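Pyocin-S2 (Pseudomonas aeruginosa, PDB 4QKO) kills sensitive bacteria through breakdown of their chromosomal DNA, a task carried out by its C-terminal HNH nuclease domain, here bound to the immunity protein. Local coordinates at residues 59-64 against 73-78; 35-40 against 54-59; 84-89 against 120-125. All blocks are in the same frame, centred on the assembly; numbering follows the deposited sequence.

In the fold
Helix 49-62 is common to interactions 1 and 2: near its C-terminal end Ala61 and Val60 meet helix 72-78, while Phe56 and Ala59 meet helix 35-41. Ala59 belongs to both pairs of segments but touches only in interaction 2. Interaction 1 is buried and wholly apolar; interaction 2 is partly buried, running from an aromatic ring to the exposed Lys40. Interaction 3 joins the loop after helix 72-78 to the turn before helix 123-130, with a buried apolar centre and, nearer the surface, a lysine methylene against a backbone carbonyl. Pro84, in the loop segment of interaction 3 but outside its contact, packs on Met78 of interaction 1 and Trp57 of interaction 2.

Interaction 1. Residues 59-64 against 73-78; sequences AVANDP and GSLAVM
Ala61 sets its methyl group against Met78 and Leu75, and these three residues supply most of the surface buried between residues 59-64 and 73-78. The CB of Ala61 lies 3.7 Å from CB of Met78, close to the root of the methionine side chain, and the alpha carbons of the two residues are 5.7 Å apart. A residue with a single methyl suits such a place, because the backbones come near each other here. Leu75 arrives from one turn earlier on its helix and lays one branch on the alanine: Leu75 CD2 is 3.9 Å from Ala61 CB and equally near Ala61 CA.

Met78 reaches further along the interface. Its CG stands anti to the carbonyl carbon, and the bend at chi3 (78°) carries the terminal methyl to Val60, where Met78 CE lies 3.5 Å from Val60 CG1, a tight carbon pair. The flexible thioether can follow the surface of the neighbouring helix, whereas the beta-branched valine offers a firm wall. Phe70, in the connection between the helices, also touches Val60, Leu75 and Met78, and on helix 72-78 Ala76 and Val77 pack on Tyr21 and His34 of the immunity protein chain. With no hydrogen bond passing between the segments, this junction relies on the fit of apolar shapes and on their burial from water.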
ATOM      1  N   ALA B  59       4.795  -7.292 -10.349  1.00 16.68           N
ATOM      2  CA  ALA B  59       3.992  -8.225 -11.146  1.00 17.35           C
ATOM      3  C   ALA B  59       2.509  -7.960 -11.032  1.00 16.92           C
ATOM      4  O   ALA B  59       1.767  -7.998 -12.000  1.00 15.79           O
ATOM      5  CB  ALA B  59       4.301  -9.653 -10.750  1.00 17.02           C
ATOM      6  N   VAL B  60       2.066  -7.720  -9.802  1.00 16.87           N
ATOM      7  CA  VAL B  60       0.667  -7.285  -9.586  1.00 16.62           C
ATOM      8  C   VAL B  60       0.300  -6.030 -10.373  1.00 17.95           C
ATOM      9  O   VAL B  60      -0.760  -5.990 -11.119  1.00 16.98           O
ATOM     10  CB  VAL B  60       0.413  -7.069  -8.094  1.00 17.08           C
ATOM     11  CG1 VAL B  60      -0.983  -6.515  -7.870  1.00 17.23           C
ATOM     12  CG2 VAL B  60       0.547  -8.400  -7.392  1.00 16.79           C
ATOM     13  N   ALA B  61       1.157  -5.029 -10.243  1.00 18.03           N
ATOM     14  CA  ALA B  61       0.897  -3.733 -10.864  1.00 19.50           C
ATOM     15  C   ALA B  61       0.874  -3.801 -12.419  1.00 21.41           C
ATOM     16  O   ALA B  61       0.125  -3.049 -13.056  1.00 23.06           O
ATOM     17  CB  ALA B  61       1.918  -2.708 -10.398  1.00 20.77           C
ATOM     18  N   ASN B  62       1.639  -4.732 -12.991  1.00 23.23           N
ATOM     19  CA  ASN B  62       1.628  -5.019 -14.453  1.00 28.05           C
ATOM     20  C   ASN B  62       0.559  -5.979 -14.926  1.00 26.21           C
ATOM     21  O   ASN B  62       0.422  -6.194 -16.107  1.00 30.20           O
ATOM     22  CB  ASN B  62       2.955  -5.645 -14.889  1.00 31.65           C
ATOM     23  CG  ASN B  62       4.130  -4.675 -14.830  1.00 40.15           C
ATOM     24  OD1 ASN B  62       3.970  -3.461 -14.905  1.00 44.30           O
ATOM     25  ND2 ASN B  62       5.353  -5.242 -14.724  1.00 46.24           N
ATOM     26  N   ASP B  63      -0.170  -6.625 -14.040  1.00 21.90           N
ATOM     27  CA  ASP B  63      -1.156  -7.602 -14.486  1.00 23.51           C
ATOM     28  C   ASP B  63      -2.391  -6.904 -15.019  1.00 24.69           C
ATOM     29  O   ASP B  63      -2.941  -6.062 -14.346  1.00 25.32           O
ATOM     30  CB  ASP B  63      -1.592  -8.558 -13.355  1.00 22.42           C
ATOM     31  CG  ASP B  63      -2.525  -9.625 -13.842  1.00 25.04           C
ATOM     32  OD1 ASP B  63      -2.056 -10.404 -14.654  1.00 25.04           O
ATOM     33  OD2 ASP B  63      -3.719  -9.693 -13.495  1.00 25.66           O
ATOM     34  N   PRO B  64      -2.811  -7.227 -16.253  1.00 27.18           N
ATOM     35  CA  PRO B  64      -3.994  -6.544 -16.800  1.00 29.73           C
ATOM     36  C   PRO B  64      -5.252  -6.663 -15.952  1.00 26.53           C
ATOM     37  O   PRO B  64      -6.026  -5.713 -15.899  1.00 29.06           O
ATOM     38  CB  PRO B  64      -4.203  -7.187 -18.197  1.00 30.28           C
ATOM     39  CG  PRO B  64      -2.915  -7.833 -18.520  1.00 31.33           C
ATOM     40  CD  PRO B  64      -2.081  -8.015 -17.277  1.00 28.21           C
ATOM     41  N   GLY B  73      -2.725   6.132  -7.461  1.00 18.07           N
ATOM     42  CA  GLY B  73      -1.831   6.339  -6.342  1.00 17.52           C
ATOM     43  C   GLY B  73      -1.189   5.041  -5.932  1.00 18.46           C
ATOM     44  O   GLY B  73       0.008   4.966  -5.655  1.00 18.52           O
ATOM     45  N   SER B  74      -1.990   4.000  -5.805  1.00 17.94           N
ATOM     46  CA  SER B  74      -1.452   2.729  -5.375  1.00 17.15           C
ATOM     47  C   SER B  74      -0.503   2.108  -6.420  1.00 18.85           C
ATOM     48  O   SER B  74       0.534   1.520  -6.076  1.00 18.32           O
ATOM     49  CB  SER B  74      -2.609   1.782  -5.119  1.00 18.99           C
ATOM     50  OG  SER B  74      -3.290   2.075  -3.905  1.00 18.51           O
ATOM     51  N   LEU B  75      -0.844   2.219  -7.687  1.00 18.87           N
ATOM     52  CA  LEU B  75       0.002   1.637  -8.698  1.00 18.87           C
ATOM     53  C   LEU B  75       1.350   2.333  -8.755  1.00 20.60           C
ATOM     54  O   LEU B  75       2.387   1.710  -9.066  1.00 20.60           O
ATOM     55  CB  LEU B  75      -0.689   1.666 -10.014  1.00 20.95           C
ATOM     56  CG  LEU B  75      -1.909   0.779 -10.142  1.00 20.01           C
ATOM     57  CD1 LEU B  75      -2.707   1.121 -11.354  1.00 21.17           C
ATOM     58  CD2 LEU B  75      -1.409  -0.668 -10.129  1.00 20.22           C
ATOM     59  N   ALA B  76       1.361   3.608  -8.461  1.00 20.27           N
ATOM     60  CA  ALA B  76       2.601   4.368  -8.483  1.00 21.33           C
ATOM     61  C   ALA B  76       3.568   3.803  -7.447  1.00 22.16           C
ATOM     62  O   ALA B  76       4.776   3.706  -7.706  1.00 24.28           O
ATOM     63  CB  ALA B  76       2.317   5.856  -8.266  1.00 20.35           C
ATOM     64  N   VAL B  77       3.032   3.264  -6.353  1.00 19.68           N
ATOM     65  CA  VAL B  77       3.820   2.645  -5.310  1.00 21.36           C
ATOM     66  C   VAL B  77       4.213   1.215  -5.748  1.00 20.63           C
ATOM     67  O   VAL B  77       5.384   0.829  -5.603  1.00 22.52           O
ATOM     68  CB  VAL B  77       3.025   2.623  -3.974  1.00 21.96           C
ATOM     69  CG1 VAL B  77       3.645   1.649  -2.999  1.00 23.82           C
ATOM     70  CG2 VAL B  77       2.990   4.031  -3.389  1.00 22.74           C
ATOM     71  N   MET B  78       3.272   0.486  -6.341  1.00 19.39           N
ATOM     72  CA  MET B  78       3.476  -0.920  -6.617  1.00 19.20           C
ATOM     73  C   MET B  78       4.440  -1.146  -7.789  1.00 19.77           C
ATOM     74  O   MET B  78       5.227  -2.104  -7.791  1.00 18.90           O
ATOM     75  CB  MET B  78       2.121  -1.588  -6.880  1.00 19.19           C
ATOM     76  CG  MET B  78       1.299  -1.736  -5.602  1.00 20.45           C
ATOM     77  SD  MET B  78      -0.480  -1.679  -5.967  1.00 23.00           S
ATOM     78  CE  MET B  78      -0.504  -3.320  -6.553  1.00 20.90           C
TER

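Interaction 2. Residues 35-40 against 54-59; sequences SQIADK and EQFWIA
The ring of Phe56 receives the CG2 methyl of Ile37 obliquely, on the side of its CD2 and CE2 atoms, while CG of its sequence neighbour Trp57 lies at its edge, in the ring plane. Trp57 in turn has Phe56 CD1 over the centre of one face, 3.6 Å above the indole plane. This is helix-on-helix packing within the colicin/pyocin DNase domain, between helices 35-41 and 49-62. The axes of the short segments are inclined at 127° and approach to 10.1 Å.

Ile37 is the chief contributor from its helix, and its two branches divide the work. Ile37 CG2 stands anti to the backbone N and meets the phenyl ring, 3.7 Å from Phe56 CE2; the other branch carries CD1 to Ala59. A branched residue can thus fill the space beside a ring and a helix backbone at once. Phe56, with CG anti to its own backbone N (chi1 175°), brings its ring round to the isoleucine, and the two side chains cross at about a right angle. Ala59 suits its position by being small: its methyl faces the other helix and lets the backbones approach, with Ala59 CA 6.5 Å from Ile37 CA.

Lys40 closes the solvent side. The aliphatic start of its side chain packs on the alanine, Lys40 CG to Ala59 CB 4.2 Å, and the charged end extends past the alanine and takes no part in the contact. Leu66 also touches Ile37, whose CD1 ends 3.7 Å from the carbonyl oxygen of Ala59.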
ATOM      1  N   SER B  35      -3.313 -16.939  -9.180  0.50 17.96           N
ATOM      2  CA  SER B  35      -2.662 -17.877 -10.095  0.50 18.54           C
ATOM      3  C   SER B  35      -1.782 -17.183 -11.131  0.50 18.07           C
ATOM      4  O   SER B  35      -0.676 -17.684 -11.416  0.50 17.23           O
ATOM      5  CB  SER B  35      -3.674 -18.807 -10.769  0.50 19.01           C
ATOM      6  OG  SER B  35      -4.787 -18.141 -11.384  0.50 17.53           O
ATOM      7  N   GLN B  36      -2.222 -16.044 -11.673  1.00 18.73           N
ATOM      8  CA  GLN B  36      -1.398 -15.326 -12.712  1.00 21.44           C
ATOM      9  C   GLN B  36      -0.089 -14.846 -12.173  1.00 20.07           C
ATOM     10  O   GLN B  36       0.873 -14.645 -12.928  1.00 18.28           O
ATOM     11  CB  GLN B  36      -1.907 -13.936 -13.237  1.00 26.32           C
ATOM     12  CG  GLN B  36      -3.269 -13.596 -13.483  1.00 31.65           C
ATOM     13  CD  GLN B  36      -4.142 -13.384 -12.276  1.00 27.33           C
ATOM     14  OE1 GLN B  36      -4.412 -14.329 -11.525  1.00 23.92           O
ATOM     15  NE2 GLN B  36      -4.795 -12.268 -12.281  1.00 24.06           N
ATOM     16  N   ILE B  37      -0.074 -14.507 -10.890  1.00 18.46           N
ATOM     17  CA  ILE B  37       1.148 -13.992 -10.265  1.00 17.48           C
ATOM     18  C   ILE B  37       2.099 -15.131  -9.915  1.00 16.82           C
ATOM     19  O   ILE B  37       3.276 -15.059 -10.221  1.00 16.71           O
ATOM     20  CB  ILE B  37       0.818 -13.121  -9.019  1.00 17.92           C
ATOM     21  CG1 ILE B  37      -0.137 -12.008  -9.411  1.00 19.15           C
ATOM     22  CG2 ILE B  37       2.114 -12.620  -8.364  1.00 18.27           C
ATOM     23  CD1 ILE B  37       0.280 -11.066 -10.572  1.00 18.77           C
ATOM     24  N   ALA B  38       1.554 -16.218  -9.355  1.00 16.87           N
ATOM     25  CA  ALA B  38       2.314 -17.441  -9.181  1.00 17.28           C
ATOM     26  C   ALA B  38       2.941 -17.921 -10.488  1.00 18.48           C
ATOM     27  O   ALA B  38       4.099 -18.304 -10.490  1.00 18.97           O
ATOM     28  CB  ALA B  38       1.478 -18.540  -8.625  1.00 18.15           C
ATOM     29  N   ASP B  39       2.192 -17.848 -11.574  1.00 19.51           N
ATOM     30  CA  ASP B  39       2.706 -18.177 -12.891  1.00 21.05           C
ATOM     31  C   ASP B  39       3.829 -17.251 -13.303  1.00 19.63           C
ATOM     32  O   ASP B  39       4.893 -17.691 -13.761  1.00 19.76           O
ATOM     33  CB  ASP B  39       1.635 -18.032 -13.969  1.00 21.75           C
ATOM     34  CG  ASP B  39       0.518 -19.108 -13.943  1.00 27.59           C
ATOM     35  OD1 ASP B  39       0.692 -20.182 -13.306  1.00 30.39           O
ATOM     36  OD2 ASP B  39      -0.570 -18.831 -14.571  1.00 29.86           O
ATOM     37  N   LYS B  40       3.594 -15.942 -13.225  1.00 20.36           N
ATOM     38  CA  LYS B  40       4.589 -14.960 -13.683  1.00 20.54           C
ATOM     39  C   LYS B  40       5.930 -15.148 -12.952  1.00 21.58           C
ATOM     40  O   LYS B  40       7.022 -14.986 -13.526  1.00 21.22           O
ATOM     41  CB  LYS B  40       3.997 -13.567 -13.519  1.00 24.32           C
ATOM     42  CG  LYS B  40       4.845 -12.398 -13.904  1.00 27.81           C
ATOM     43  CD  LYS B  40       5.226 -12.376 -15.374  1.00 30.17           C
ATOM     44  CE  LYS B  40       4.032 -12.202 -16.319  1.00 34.32           C
ATOM     45  NZ  LYS B  40       4.509 -11.993 -17.742  1.00 35.25           N
ATOM     46  N   GLU B  54       9.473  -7.046  -3.796  1.00 20.29           N
ATOM     47  CA  GLU B  54       9.569  -6.118  -4.878  1.00 24.13           C
ATOM     48  C   GLU B  54       9.079  -6.716  -6.204  1.00 22.47           C
ATOM     49  O   GLU B  54       8.250  -6.143  -6.857  1.00 20.30           O
ATOM     50  CB  GLU B  54      10.992  -5.662  -5.064  1.00 28.32           C
ATOM     51  CG  GLU B  54      11.414  -4.622  -4.091  1.00 35.96           C
ATOM     52  CD  GLU B  54      12.882  -4.234  -4.313  1.00 44.41           C
ATOM     53  OE1 GLU B  54      13.466  -4.586  -5.398  1.00 46.25           O
ATOM     54  OE2 GLU B  54      13.423  -3.600  -3.375  1.00 53.65           O
ATOM     55  N   GLN B  55       9.565  -7.884  -6.581  1.00 21.40           N
ATOM     56  CA  GLN B  55       9.075  -8.524  -7.799  1.00 21.26           C
ATOM     57  C   GLN B  55       7.641  -8.917  -7.739  1.00 19.27           C
ATOM     58  O   GLN B  55       6.974  -8.848  -8.737  1.00 19.23           O
ATOM     59  CB  GLN B  55       9.936  -9.736  -8.154  1.00 24.07           C
ATOM     60  CG  GLN B  55      11.307  -9.233  -8.629  1.00 26.83           C
ATOM     61  CD  GLN B  55      12.257 -10.395  -8.948  1.00 33.54           C
ATOM     62  OE1 GLN B  55      11.885 -11.363  -9.629  1.00 34.20           O
ATOM     63  NE2 GLN B  55      13.497 -10.318  -8.427  1.00 37.98           N
ATOM     64  N   PHE B  56       7.154  -9.300  -6.565  1.00 17.23           N
ATOM     65  CA  PHE B  56       5.761  -9.635  -6.420  1.00 16.48           C
ATOM     66  C   PHE B  56       4.826  -8.434  -6.672  1.00 16.37           C
ATOM     67  O   PHE B  56       3.886  -8.519  -7.481  1.00 13.74           O
ATOM     68  CB  PHE B  56       5.540 -10.197  -5.031  1.00 17.59           C
ATOM     69  CG  PHE B  56       4.122 -10.478  -4.724  1.00 17.46           C
ATOM     70  CD1 PHE B  56       3.298  -9.488  -4.237  1.00 18.63           C
ATOM     71  CD2 PHE B  56       3.621 -11.723  -4.907  1.00 18.64           C
ATOM     72  CE1 PHE B  56       1.971  -9.763  -4.019  1.00 18.76           C
ATOM     73  CE2 PHE B  56       2.297 -12.018  -4.677  1.00 20.37           C
ATOM     74  CZ  PHE B  56       1.458 -11.021  -4.216  1.00 19.04           C
ATOM     75  N   TRP B  57       5.068  -7.297  -6.012  1.00 15.23           N
ATOM     76  CA  TRP B  57       4.203  -6.151  -6.273  1.00 16.19           C
ATOM     77  C   TRP B  57       4.355  -5.518  -7.667  1.00 16.01           C
ATOM     78  O   TRP B  57       3.430  -4.995  -8.230  1.00 13.53           O
ATOM     79  CB  TRP B  57       4.346  -5.090  -5.164  1.00 15.64           C
ATOM     80  CG  TRP B  57       3.813  -5.647  -3.909  1.00 15.32           C
ATOM     81  CD1 TRP B  57       4.534  -5.948  -2.826  1.00 16.74           C
ATOM     82  CD2 TRP B  57       2.458  -5.986  -3.600  1.00 15.08           C
ATOM     83  NE1 TRP B  57       3.710  -6.515  -1.835  1.00 16.77           N
ATOM     84  CE2 TRP B  57       2.430  -6.472  -2.285  1.00 14.86           C
ATOM     85  CE3 TRP B  57       1.255  -5.903  -4.299  1.00 16.15           C
ATOM     86  CZ2 TRP B  57       1.247  -6.908  -1.673  1.00 15.41           C
ATOM     87  CZ3 TRP B  57       0.093  -6.325  -3.690  1.00 15.41           C
ATOM     88  CH2 TRP B  57       0.077  -6.814  -2.440  1.00 15.01           C
ATOM     89  N   ILE B  58       5.533  -5.614  -8.254  1.00 17.64           N
ATOM     90  CA  ILE B  58       5.670  -5.149  -9.652  1.00 18.81           C
ATOM     91  C   ILE B  58       4.824  -6.003 -10.594  1.00 17.02           C
ATOM     92  O   ILE B  58       4.145  -5.469 -11.462  1.00 17.49           O
ATOM     93  CB  ILE B  58       7.156  -5.134 -10.083  1.00 21.76           C
ATOM     94  CG1 ILE B  58       7.867  -3.937  -9.417  1.00 21.30           C
ATOM     95  CG2 ILE B  58       7.265  -5.081 -11.599  1.00 22.01           C
ATOM     96  CD1 ILE B  58       9.367  -4.189  -9.172  1.00 23.61           C
ATOM     97  N   ALA B  59       4.795  -7.292 -10.349  1.00 16.68           N
ATOM     98  CA  ALA B  59       3.992  -8.225 -11.146  1.00 17.35           C
ATOM     99  C   ALA B  59       2.509  -7.960 -11.032  1.00 16.92           C
ATOM    100  O   ALA B  59       1.767  -7.998 -12.000  1.00 15.79           O
ATOM    101  CB  ALA B  59       4.301  -9.653 -10.750  1.00 17.02           C
TER

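Interaction 3. Residues 84-89 against 120-125; sequences PYVRES and AVTPKR
Val86 is where the extended run from Pro84 first meets the turn at 122-124. Both its methyls converge on one corner of the proline ring: Val86 CG1 and CG2 each lie 4.0 Å from Pro123 CD. Val86 CG1, anti to the carbonyl carbon (chi1 -56°), also touches Thr122 CG2 at 4.0 Å. A compact branched side chain suits this buried spot, and the rigid Pro123 fits the first turn of a helix, where its missing N-H costs no bond.

Thr122 serves both sides. Its methyl faces the valine, while Thr122 OG1 takes the N-cap role, accepting from Arg125 N at 3.1 Å (157°) and also bonding to Glu90. Further along, Glu88 turns to the immunity protein, where Lys42 and Ser51 of that chain hold its carboxylate. At Ser89 the backbone makes the contact: Ser89 O lies 3.3 Å from Lys124 CD. The methylenes of that lysine pass the carbonyl, and its ammonium group pairs with Glu128.

Backbone hydrogen bonds between Pro84 and Ile98 and between Val86 and Ile96 hold this loop beside the chain leading into strand 99-102. Strands 99-102 and 118-121 and helix 123-130, with magnesium ligands His101 and His126, form the beta-beta-alpha metal motif of HNH nucleases. Tyr85 and Glu88 bond to the immunity protein, while Val86 packs on the motif's strand-to-helix turn, where Pro123 also touches Glu99 of strand 99-102.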
ATOM      1  N   PRO B  84       0.939  -2.031  -1.474  1.00 18.22           N
ATOM      2  CA  PRO B  84      -0.038  -0.998  -1.343  1.00 17.61           C
ATOM      3  C   PRO B  84      -0.326  -0.695   0.100  1.00 16.95           C
ATOM      4  O   PRO B  84      -0.222  -1.559   0.984  1.00 16.13           O
ATOM      5  CB  PRO B  84      -1.276  -1.578  -1.993  1.00 18.57           C
ATOM      6  CG  PRO B  84      -1.068  -3.063  -1.998  1.00 18.54           C
ATOM      7  CD  PRO B  84       0.390  -3.304  -1.959  1.00 19.36           C
ATOM      8  N   TYR B  85      -0.762   0.536   0.305  1.00 15.13           N
ATOM      9  CA  TYR B  85      -1.331   0.924   1.603  1.00 15.65           C
ATOM     10  C   TYR B  85      -2.731   0.301   1.811  1.00 14.15           C
ATOM     11  O   TYR B  85      -3.501   0.141   0.847  1.00 13.18           O
ATOM     12  CB  TYR B  85      -1.444   2.483   1.717  1.00 15.67           C
ATOM     13  CG  TYR B  85      -0.086   3.175   1.784  1.00 17.11           C
ATOM     14  CD1 TYR B  85       0.617   3.494   0.595  1.00 18.71           C
ATOM     15  CD2 TYR B  85       0.506   3.443   2.948  1.00 18.51           C
ATOM     16  CE1 TYR B  85       1.848   4.125   0.636  1.00 20.69           C
ATOM     17  CE2 TYR B  85       1.712   4.100   3.020  1.00 19.41           C
ATOM     18  CZ  TYR B  85       2.408   4.410   1.853  1.00 22.57           C
ATOM     19  OH  TYR B  85       3.651   5.036   1.896  1.00 24.25           O
ATOM     20  N   VAL B  86      -3.017  -0.169   3.042  1.00 15.55           N
ATOM     21  CA  VAL B  86      -4.355  -0.637   3.362  1.00 15.66           C
ATOM     22  C   VAL B  86      -5.284   0.524   3.740  1.00 15.25           C
ATOM     23  O   VAL B  86      -4.888   1.685   3.949  1.00 14.84           O
ATOM     24  CB  VAL B  86      -4.395  -1.741   4.444  1.00 17.84           C
ATOM     25  CG1 VAL B  86      -3.511  -2.892   3.994  1.00 18.96           C
ATOM     26  CG2 VAL B  86      -3.896  -1.198   5.785  1.00 18.50           C
ATOM     27  N   ARG B  87      -6.529   0.198   3.759  1.00 16.22           N
ATOM     28  CA  ARG B  87      -7.566   1.119   4.235  1.00 17.52           C
ATOM     29  C   ARG B  87      -7.284   1.490   5.661  1.00 17.04           C
ATOM     30  O   ARG B  87      -6.742   0.692   6.430  1.00 16.46           O
ATOM     31  CB  ARG B  87      -8.941   0.488   4.124  1.00 20.35           C
ATOM     32  CG  ARG B  87      -9.459   0.375   2.709  1.00 24.61           C
ATOM     33  CD  ARG B  87     -10.674  -0.543   2.681  1.00 30.33           C
ATOM     34  NE  ARG B  87     -11.191  -0.650   1.308  1.00 32.45           N
ATOM     35  CZ  ARG B  87     -11.952   0.261   0.719  1.00 38.72           C
ATOM     36  NH1 ARG B  87     -12.398   1.345   1.356  1.00 40.69           N
ATOM     37  NH2 ARG B  87     -12.291   0.077  -0.554  1.00 50.01           N
ATOM     38  N   GLU B  88      -7.646   2.711   6.030  1.00 15.91           N
ATOM     39  CA  GLU B  88      -7.473   3.188   7.374  1.00 18.12           C
ATOM     40  C   GLU B  88      -8.029   2.201   8.391  1.00 18.22           C
ATOM     41  O   GLU B  88      -7.389   1.975   9.418  1.00 20.22           O
ATOM     42  CB  GLU B  88      -8.141   4.570   7.515  1.00 19.98           C
ATOM     43  CG  GLU B  88      -7.254   5.695   6.937  1.00 24.10           C
ATOM     44  CD  GLU B  88      -6.219   6.228   7.937  1.00 28.27           C
ATOM     45  OE1 GLU B  88      -6.423   6.062   9.171  1.00 34.01           O
ATOM     46  OE2 GLU B  88      -5.196   6.821   7.515  1.00 27.17           O
ATOM     47  N   SER B  89      -9.159   1.584   8.071  1.00 18.69           N
ATOM     48  CA  SER B  89      -9.803   0.598   9.009  1.00 20.56           C
ATOM     49  C   SER B  89      -9.001  -0.660   9.269  1.00 21.70           C
ATOM     50  O   SER B  89      -9.309  -1.461  10.192  1.00 21.74           O
ATOM     51  CB  SER B  89     -11.245   0.310   8.539  1.00 21.68           C
ATOM     52  OG  SER B  89     -11.275  -0.302   7.275  1.00 21.97           O
ATOM     53  N   ALA B 120      -1.701 -12.774   1.463  1.00 20.04           N
ATOM     54  CA  ALA B 120      -1.586 -11.355   1.631  1.00 19.64           C
ATOM     55  C   ALA B 120      -2.626 -11.057   2.698  1.00 20.91           C
ATOM     56  O   ALA B 120      -3.792 -11.440   2.528  1.00 20.89           O
ATOM     57  CB  ALA B 120      -1.911 -10.587   0.360  1.00 19.64           C
ATOM     58  N   VAL B 121      -2.164 -10.366   3.739  1.00 20.49           N
ATOM     59  CA  VAL B 121      -3.029  -9.939   4.859  1.00 23.36           C
ATOM     60  C   VAL B 121      -2.880  -8.484   5.210  1.00 22.19           C
ATOM     61  O   VAL B 121      -1.808  -7.907   5.095  1.00 21.12           O
ATOM     62  CB  VAL B 121      -2.758 -10.740   6.120  1.00 26.02           C
ATOM     63  CG1 VAL B 121      -3.384 -12.121   5.941  1.00 33.42           C
ATOM     64  CG2 VAL B 121      -1.285 -10.903   6.381  1.00 27.53           C
ATOM     65  N   THR B 122      -3.950  -7.915   5.743  1.00 22.22           N
ATOM     66  CA  THR B 122      -3.794  -6.594   6.325  1.00 22.40           C
ATOM     67  C   THR B 122      -3.148  -6.728   7.691  1.00 23.74           C
ATOM     68  O   THR B 122      -3.239  -7.795   8.315  1.00 23.01           O
ATOM     69  CB  THR B 122      -5.132  -5.895   6.516  1.00 21.54           C
ATOM     70  OG1 THR B 122      -5.889  -6.562   7.535  1.00 20.32           O
ATOM     71  CG2 THR B 122      -5.917  -5.851   5.260  1.00 20.15           C
ATOM     72  N   PRO B 123      -2.537  -5.634   8.196  1.00 23.78           N
ATOM     73  CA  PRO B 123      -2.010  -5.589   9.570  1.00 24.37           C
ATOM     74  C   PRO B 123      -3.060  -5.928  10.646  1.00 25.09           C
ATOM     75  O   PRO B 123      -2.816  -6.759  11.560  1.00 27.97           O
ATOM     76  CB  PRO B 123      -1.496  -4.150   9.679  1.00 27.25           C
ATOM     77  CG  PRO B 123      -1.019  -3.917   8.270  1.00 24.90           C
ATOM     78  CD  PRO B 123      -2.156  -4.424   7.438  1.00 23.17           C
ATOM     79  N   LYS B 124      -4.237  -5.375  10.520  1.00 23.87           N
ATOM     80  CA  LYS B 124      -5.225  -5.607  11.551  1.00 25.96           C
ATOM     81  C   LYS B 124      -5.534  -7.105  11.571  1.00 26.57           C
ATOM     82  O   LYS B 124      -5.645  -7.699  12.642  1.00 27.18           O
ATOM     83  CB  LYS B 124      -6.474  -4.801  11.339  1.00 26.60           C
ATOM     84  CG  LYS B 124      -7.748  -5.328  12.027  1.00 30.90           C
ATOM     85  CD  LYS B 124      -8.944  -4.424  11.645  1.00 34.13           C
ATOM     86  CE  LYS B 124     -10.314  -4.877  12.198  1.00 38.31           C
ATOM     87  NZ  LYS B 124     -10.704  -6.305  11.856  1.00 41.54           N
ATOM     88  N   ARG B 125      -5.662  -7.719  10.407  1.00 26.05           N
ATOM     89  CA  ARG B 125      -6.044  -9.120  10.399  1.00 28.67           C
ATOM     90  C   ARG B 125      -4.884  -9.980  10.908  1.00 34.31           C
ATOM     91  O   ARG B 125      -5.106 -10.936  11.700  1.00 32.01           O
ATOM     92  CB  ARG B 125      -6.573  -9.549   9.023  1.00 29.44           C
ATOM     93  CG  ARG B 125      -7.077 -10.973   8.917  1.00 30.37           C
ATOM     94  CD  ARG B 125      -8.256 -11.289   9.837  1.00 31.89           C
ATOM     95  NE  ARG B 125      -8.455 -12.735   9.878  1.00 32.31           N
ATOM     96  CZ  ARG B 125      -9.066 -13.399  10.857  1.00 39.70           C
ATOM     97  NH1 ARG B 125      -9.603 -12.773  11.910  1.00 39.24           N
ATOM     98  NH2 ARG B 125      -9.167 -14.716  10.786  1.00 40.74           N
TER